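Long-range contacts in Alp7A (PDB 5EC0), which is an actin-like protein of the bacterial cytoskeleton that binds adenine nucleotide and probably forms filaments that segregate plasmid DNA: residues T60-T65 against P97-L102; V208-L213 against L325-V330. One frame throughout, in Å; residues are numbered along the deposited sequence.

Interaction 1: residues T60-T65 against P97-L102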
loop_
_atom_site.group_PDB
_atom_site.type_symbol
_atom_site.label_atom_id
_atom_site.label_comp_id
_atom_site.label_asym_id
_atom_site.label_seq_id
_atom_site.Cartn_x
_atom_site.Cartn_y
_atom_site.Cartn_z
ATOM N N THR A 60 0.354 -23.270 6.124
ATOM C CA THR A 60 -0.780 -23.454 5.252
ATOM C C THR A 60 -0.415 -24.527 4.233
ATOM O O THR A 60 0.765 -24.823 4.030
ATOM C CB THR A 60 -1.186 -22.130 4.566
ATOM O OG1 THR A 60 -2.455 -22.293 3.929
ATOM C CG2 THR A 60 -0.159 -21.723 3.534
ATOM N N VAL A 61 -1.424 -25.133 3.620
ATOM C CA VAL A 61 -1.173 -26.206 2.667
ATOM C C VAL A 61 -1.178 -25.676 1.244
ATOM O O VAL A 61 -2.162 -25.122 0.776
ATOM C CB VAL A 61 -2.205 -27.331 2.798
ATOM C CG1 VAL A 61 -2.160 -28.234 1.571
ATOM C CG2 VAL A 61 -1.964 -28.122 4.089
ATOM N N ILE A 62 -0.054 -25.844 0.563
ATOM C CA ILE A 62 0.089 -25.368 -0.798
ATOM C C ILE A 62 0.495 -26.524 -1.686
ATOM O O ILE A 62 1.564 -27.095 -1.494
ATOM C CB ILE A 62 1.130 -24.254 -0.895
ATOM C CG1 ILE A 62 0.673 -23.042 -0.087
ATOM C CG2 ILE A 62 1.361 -23.880 -2.346
ATOM C CD1 ILE A 62 1.791 -22.089 0.260
ATOM N N ASP A 63 -0.365 -26.866 -2.644
ATOM C CA ASP A 63 -0.148 -28.017 -3.524
ATOM C C ASP A 63 0.062 -29.283 -2.705
ATOM O O ASP A 63 0.997 -30.056 -2.949
ATOM C CB ASP A 63 1.039 -27.773 -4.462
ATOM C CG ASP A 63 0.860 -26.521 -5.314
ATOM O OD1 ASP A 63 -0.301 -26.138 -5.580
ATOM O OD2 ASP A 63 1.875 -25.908 -5.704
ATOM N N GLU A 64 -0.816 -29.461 -1.718
ATOM C CA GLU A 64 -0.826 -30.637 -0.844
ATOM C C GLU A 64 0.436 -30.760 0.018
ATOM O O GLU A 64 0.740 -31.828 0.528
ATOM C CB GLU A 64 -1.042 -31.902 -1.682
ATOM C CG GLU A 64 -2.371 -31.884 -2.437
ATOM C CD GLU A 64 -2.547 -33.063 -3.371
ATOM O OE1 GLU A 64 -1.695 -33.254 -4.266
ATOM O OE2 GLU A 64 -3.542 -33.804 -3.213
ATOM N N THR A 65 1.153 -29.654 0.195
ATOM C CA THR A 65 2.334 -29.630 1.057
ATOM C C THR A 65 2.156 -28.587 2.156
ATOM O O THR A 65 1.963 -27.410 1.864
ATOM C CB THR A 65 3.627 -29.318 0.265
ATOM O OG1 THR A 65 3.800 -30.280 -0.783
ATOM C CG2 THR A 65 4.849 -29.352 1.184
ATOM N N PRO A 97 1.863 -12.782 -1.334
ATOM C CA PRO A 97 0.645 -12.042 -0.963
ATOM C C PRO A 97 -0.416 -12.926 -0.316
ATOM O O PRO A 97 -1.067 -12.533 0.660
ATOM C CB PRO A 97 0.122 -11.498 -2.309
ATOM C CG PRO A 97 1.274 -11.553 -3.230
ATOM C CD PRO A 97 2.130 -12.707 -2.785
ATOM N N TYR A 98 -0.591 -14.116 -0.873
ATOM C CA TYR A 98 -1.577 -15.056 -0.369
ATOM C C TYR A 98 -1.296 -15.438 1.102
ATOM O O TYR A 98 -2.206 -15.434 1.942
ATOM C CB TYR A 98 -1.597 -16.294 -1.262
ATOM C CG TYR A 98 -2.457 -17.424 -0.756
ATOM C CD1 TYR A 98 -3.846 -17.340 -0.796
ATOM C CD2 TYR A 98 -1.879 -18.594 -0.270
ATOM C CE1 TYR A 98 -4.636 -18.372 -0.333
ATOM C CE2 TYR A 98 -2.666 -19.639 0.187
ATOM C CZ TYR A 98 -4.042 -19.518 0.154
ATOM O OH TYR A 98 -4.823 -20.555 0.607
ATOM N N VAL A 99 -0.041 -15.756 1.411
ATOM C CA VAL A 99 0.334 -16.107 2.784
ATOM C C VAL A 99 0.159 -14.900 3.717
ATOM O O VAL A 99 -0.362 -15.026 4.825
ATOM C CB VAL A 99 1.776 -16.640 2.836
ATOM C CG1 VAL A 99 2.309 -16.706 4.277
ATOM C CG2 VAL A 99 1.840 -18.018 2.160
ATOM N N THR A 100 0.558 -13.714 3.268
ATOM C CA THR A 100 0.359 -12.533 4.100
ATOM C C THR A 100 -1.131 -12.308 4.413
ATOM O O THR A 100 -1.495 -12.040 5.559
ATOM C CB THR A 100 0.948 -11.286 3.441
ATOM O OG1 THR A 100 2.276 -11.577 2.996
ATOM C CG2 THR A 100 1.014 -10.145 4.443
ATOM N N PHE A 101 -1.990 -12.456 3.406
ATOM C CA PHE A 101 -3.431 -12.310 3.601
ATOM C C PHE A 101 -3.968 -13.261 4.683
ATOM O O PHE A 101 -4.768 -12.859 5.531
ATOM C CB PHE A 101 -4.156 -12.531 2.263
ATOM C CG PHE A 101 -5.530 -13.116 2.390
ATOM C CD1 PHE A 101 -6.610 -12.328 2.765
ATOM C CD2 PHE A 101 -5.756 -14.465 2.086
ATOM C CE1 PHE A 101 -7.901 -12.875 2.858
ATOM C CE2 PHE A 101 -7.042 -15.020 2.169
ATOM C CZ PHE A 101 -8.109 -14.231 2.559
ATOM N N LEU A 102 -3.512 -14.509 4.654
ATOM C CA LEU A 102 -3.987 -15.527 5.596
ATOM C C LEU A 102 -3.604 -15.190 7.029
ATOM O O LEU A 102 -4.426 -15.281 7.950
ATOM C CB LEU A 102 -3.435 -16.903 5.233
ATOM C CG LEU A 102 -3.899 -17.573 3.946
ATOM C CD1 LEU A 102 -3.158 -18.904 3.748
ATOM C CD2 LEU A 102 -5.420 -17.785 3.955
HETATM O O HOH W 1 -3.816 -23.055 1.588
#
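Leu102 reaches from its helix to Thr60, and the two side chains cross at about a right angle, with Leu102 CD1 3.5 Å from Thr60 OG1. This is the close-packed part of the contact. Thr60 suits a buried strand position facing a helix because its two branches do different work. With OG1 anti to the backbone N (chi1 -169°), the hydroxyl is bonded to the backbone O of Gln156 and also accepts from a water. The methyl CG2 serves as an apolar surface, 4.4 Å from Val99 CG2. Toward the turn the fit slackens: Ile62 CD1 only just meets Val99 CG2 at 4.5 Å. Tyr98 meets the strand through that same water instead of by direct packing, its OH 4.4 Å from Thr60 OG1; the water lies at the ring's edge, in plane, and donates to Val61 O. A type I' turn from Ile62 to Thr65 carries the exposed, poorly ordered Asp63 and Glu64 away from the helix. Residues 97-102 of helix 95-112 run roughly antiparallel, at 156°, to residues 60-62 of strand 56-62, with Val99 touching Phe69 and Val71 of strand 65-71 and Leu102 reaching Ile170 of strand 166-179.

Interaction 2: residues V208-L213 against L325-V330. With ADP (adenosine-5'-diphosphate), chain D.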
loop_
_atom_site.group_PDB
_atom_site.type_symbol
_atom_site.label_atom_id
_atom_site.label_comp_id
_atom_site.label_asym_id
_atom_site.label_seq_id
_atom_site.Cartn_x
_atom_site.Cartn_y
_atom_site.Cartn_z
ATOM N N VAL A 208 -6.075 15.319 -15.280
ATOM C CA VAL A 208 -5.218 15.207 -14.122
ATOM C C VAL A 208 -4.238 14.059 -14.277
ATOM O O VAL A 208 -4.633 12.934 -14.622
ATOM C CB VAL A 208 -6.056 15.010 -12.832
ATOM C CG1 VAL A 208 -5.173 14.600 -11.657
ATOM C CG2 VAL A 208 -6.804 16.291 -12.508
ATOM N N VAL A 209 -2.962 14.340 -14.018
ATOM C CA VAL A 209 -1.978 13.275 -13.931
ATOM C C VAL A 209 -1.835 12.766 -12.486
ATOM O O VAL A 209 -1.262 13.446 -11.610
ATOM C CB VAL A 209 -0.609 13.727 -14.471
ATOM C CG1 VAL A 209 0.409 12.598 -14.360
ATOM C CG2 VAL A 209 -0.749 14.175 -15.915
ATOM N N PHE A 210 -2.373 11.571 -12.242
ATOM C CA PHE A 210 -2.237 10.920 -10.933
ATOM C C PHE A 210 -0.853 10.339 -10.791
ATOM O O PHE A 210 -0.472 9.491 -11.592
ATOM C CB PHE A 210 -3.262 9.810 -10.762
ATOM C CG PHE A 210 -4.436 10.181 -9.913
ATOM C CD1 PHE A 210 -4.993 11.444 -9.980
ATOM C CD2 PHE A 210 -5.001 9.244 -9.059
ATOM C CE1 PHE A 210 -6.097 11.783 -9.197
ATOM C CE2 PHE A 210 -6.086 9.570 -8.263
ATOM C CZ PHE A 210 -6.643 10.846 -8.336
ATOM N N CYS A 211 -0.101 10.789 -9.785
ATOM C CA CYS A 211 1.271 10.313 -9.588
ATOM C C CYS A 211 1.435 9.510 -8.300
ATOM O O CYS A 211 1.595 10.075 -7.214
ATOM C CB CYS A 211 2.241 11.483 -9.580
ATOM S SG CYS A 211 2.100 12.508 -11.037
ATOM N N ASP A 212 1.378 8.190 -8.441
ATOM C CA ASP A 212 1.546 7.264 -7.328
ATOM C C ASP A 212 3.046 7.033 -7.075
ATOM O O ASP A 212 3.664 6.152 -7.683
ATOM C CB ASP A 212 0.818 5.947 -7.637
ATOM C CG ASP A 212 0.739 5.006 -6.439
ATOM O OD1 ASP A 212 1.430 5.234 -5.417
ATOM O OD2 ASP A 212 -0.004 4.007 -6.544
ATOM N N LEU A 213 3.632 7.838 -6.194
ATOM C CA LEU A 213 5.072 7.754 -5.958
ATOM C C LEU A 213 5.374 6.796 -4.815
ATOM O O LEU A 213 5.072 7.099 -3.660
ATOM C CB LEU A 213 5.664 9.145 -5.649
ATOM C CG LEU A 213 5.266 10.315 -6.572
ATOM C CD1 LEU A 213 5.802 11.671 -6.072
ATOM C CD2 LEU A 213 5.684 10.065 -8.012
ATOM N N LEU A 325 -1.798 15.429 -9.263
ATOM C CA LEU A 325 -2.096 14.957 -7.924
ATOM C C LEU A 325 -1.084 13.901 -7.529
ATOM O O LEU A 325 -1.053 12.823 -8.121
ATOM C CB LEU A 325 -3.511 14.383 -7.813
ATOM C CG LEU A 325 -3.805 14.081 -6.330
ATOM C CD1 LEU A 325 -4.410 15.290 -5.611
ATOM C CD2 LEU A 325 -4.621 12.796 -6.078
ATOM N N TYR A 326 -0.284 14.214 -6.508
ATOM C CA TYR A 326 0.805 13.354 -6.029
ATOM C C TYR A 326 0.395 12.563 -4.792
ATOM O O TYR A 326 -0.131 13.131 -3.842
ATOM C CB TYR A 326 2.059 14.203 -5.707
ATOM C CG TYR A 326 2.536 15.084 -6.853
ATOM C CD1 TYR A 326 3.449 14.606 -7.786
ATOM C CD2 TYR A 326 2.074 16.385 -7.001
ATOM C CE1 TYR A 326 3.883 15.393 -8.832
ATOM C CE2 TYR A 326 2.511 17.187 -8.047
ATOM C CZ TYR A 326 3.411 16.679 -8.957
ATOM O OH TYR A 326 3.850 17.447 -10.002
ATOM N N PHE A 327 0.622 11.252 -4.800
ATOM C CA PHE A 327 0.365 10.435 -3.608
ATOM C C PHE A 327 1.335 9.242 -3.509
ATOM O O PHE A 327 2.422 9.259 -4.082
ATOM C CB PHE A 327 -1.115 9.953 -3.554
ATOM C CG PHE A 327 -1.584 9.193 -4.785
ATOM C CD1 PHE A 327 -1.902 9.863 -5.956
ATOM C CD2 PHE A 327 -1.739 7.811 -4.749
ATOM C CE1 PHE A 327 -2.330 9.161 -7.084
ATOM C CE2 PHE A 327 -2.182 7.106 -5.853
ATOM C CZ PHE A 327 -2.482 7.778 -7.025
ATOM N N GLY A 328 0.940 8.200 -2.782
ATOM C CA GLY A 328 1.897 7.177 -2.398
ATOM C C GLY A 328 2.679 7.622 -1.166
ATOM O O GLY A 328 2.620 8.800 -0.773
ATOM N N GLY A 329 3.412 6.684 -0.563
ATOM C CA GLY A 329 4.164 6.945 0.657
ATOM C C GLY A 329 5.337 7.888 0.438
ATOM O O GLY A 329 5.699 8.675 1.313
ATOM N N VAL A 330 5.947 7.812 -0.735
ATOM C CA VAL A 330 7.026 8.736 -1.059
ATOM C C VAL A 330 6.462 10.134 -1.329
ATOM O O VAL A 330 7.102 11.133 -1.003
ATOM C CB VAL A 330 7.858 8.222 -2.254
ATOM C CG1 VAL A 330 8.882 9.267 -2.713
ATOM C CG2 VAL A 330 8.578 6.932 -1.859
HETATM P PB ADP D . 5.833 0.877 -2.129
HETATM O O1B ADP D . 4.579 0.039 -1.909
HETATM O O2B ADP D . 6.466 0.785 -3.507
HETATM O O3B ADP D . 6.880 0.800 -1.043
HETATM P PA ADP D . 4.480 3.061 -0.793
HETATM O O1A ADP D . 4.085 2.016 0.227
HETATM O O2A ADP D . 3.441 4.027 -1.335
HETATM O O3A ADP D . 5.284 2.399 -2.036
HETATM O "O5'" ADP D . 5.674 3.935 -0.194
HETATM C "C5'" ADP D . 6.567 3.437 0.794
HETATM C "C4'" ADP D . 7.259 4.675 1.325
HETATM O "O4'" ADP D . 6.339 5.370 2.162
HETATM C "C3'" ADP D . 8.469 4.399 2.195
HETATM O "O3'" ADP D . 9.671 4.534 1.438
HETATM C "C2'" ADP D . 8.416 5.473 3.265
HETATM O "O2'" ADP D . 9.482 6.389 3.019
HETATM C "C1'" ADP D . 7.079 6.179 3.066
HETATM N N9 ADP D . 6.288 6.355 4.305
HETATM C C8 ADP D . 5.708 7.527 4.641
HETATM N N7 ADP D . 5.039 7.423 5.811
HETATM C C5 ADP D . 5.177 6.155 6.231
HETATM C C6 ADP D . 4.700 5.411 7.413
HETATM N N6 ADP D . 3.941 6.046 8.348
HETATM N N1 ADP D . 5.042 4.107 7.507
HETATM C C2 ADP D . 5.806 3.511 6.563
HETATM N N3 ADP D . 6.283 4.124 5.450
HETATM C C4 ADP D . 6.004 5.443 5.240
#
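Phe327 and Leu213, the residues with most surface buried, are joined through the backbone, Leu213 N donating to Phe327 O at 2.8 Å, one of four bonds that pair these parallel strands. The Phe327 ring takes the crowded position between its N and carbonyl carbon (chi1 55°), which brings it back over the neighbouring strand: Asp212 CA sits above its centre, 4.0 Å from the centroid. The ring's edge turns toward the face of Phe210 in an offset edge-to-face pair, planes at 71°. Leu325 lays CD2 over one face of Phe210, 3.6 Å from CE1. Replacing Phe327 by an alanine would probably open a gap beside Phe210 and leave the Asp212 backbone without its aromatic cover. Tyr326 points to the opposite sheet face from Phe327, with CD1 4.1 Å from Leu213 CD1. Leu213 O accepts from Val330 N at 3.1 Å, tying strand to helix. Glycine suits position 328, where a beta carbon would clash with Leu213 O, and position 329, where one would strike the ADP ribose; Gly329 N donates to ADP O2A at 2.8 Å. Adjacent parallel strands, one ending in a glycine turn and helix that grip the nucleotide, are characteristic of the actin ATPase fold.

Interaction 1 closes along the chain before interaction 2 opens; their centres lie about 32 Å apart, on opposite sides of the chain's centre, with nearest atoms about 16 Å from one another. They share no sheet. Residues 60-65 and 97-102 set helix 95-112 against a mixed sheet built from strands of the first half of the chain, away from the nucleotide. Residues 208-213 and 325-330 pair two inner strands of a second mixed sheet, in the C-terminal domain, and lead into the ADP pocket. One contact therefore packs helix on sheet, while the other builds part of the nucleotide site. Asn12, early in the chain, also bonds to ADP, so both ends of the sequence contribute to the site.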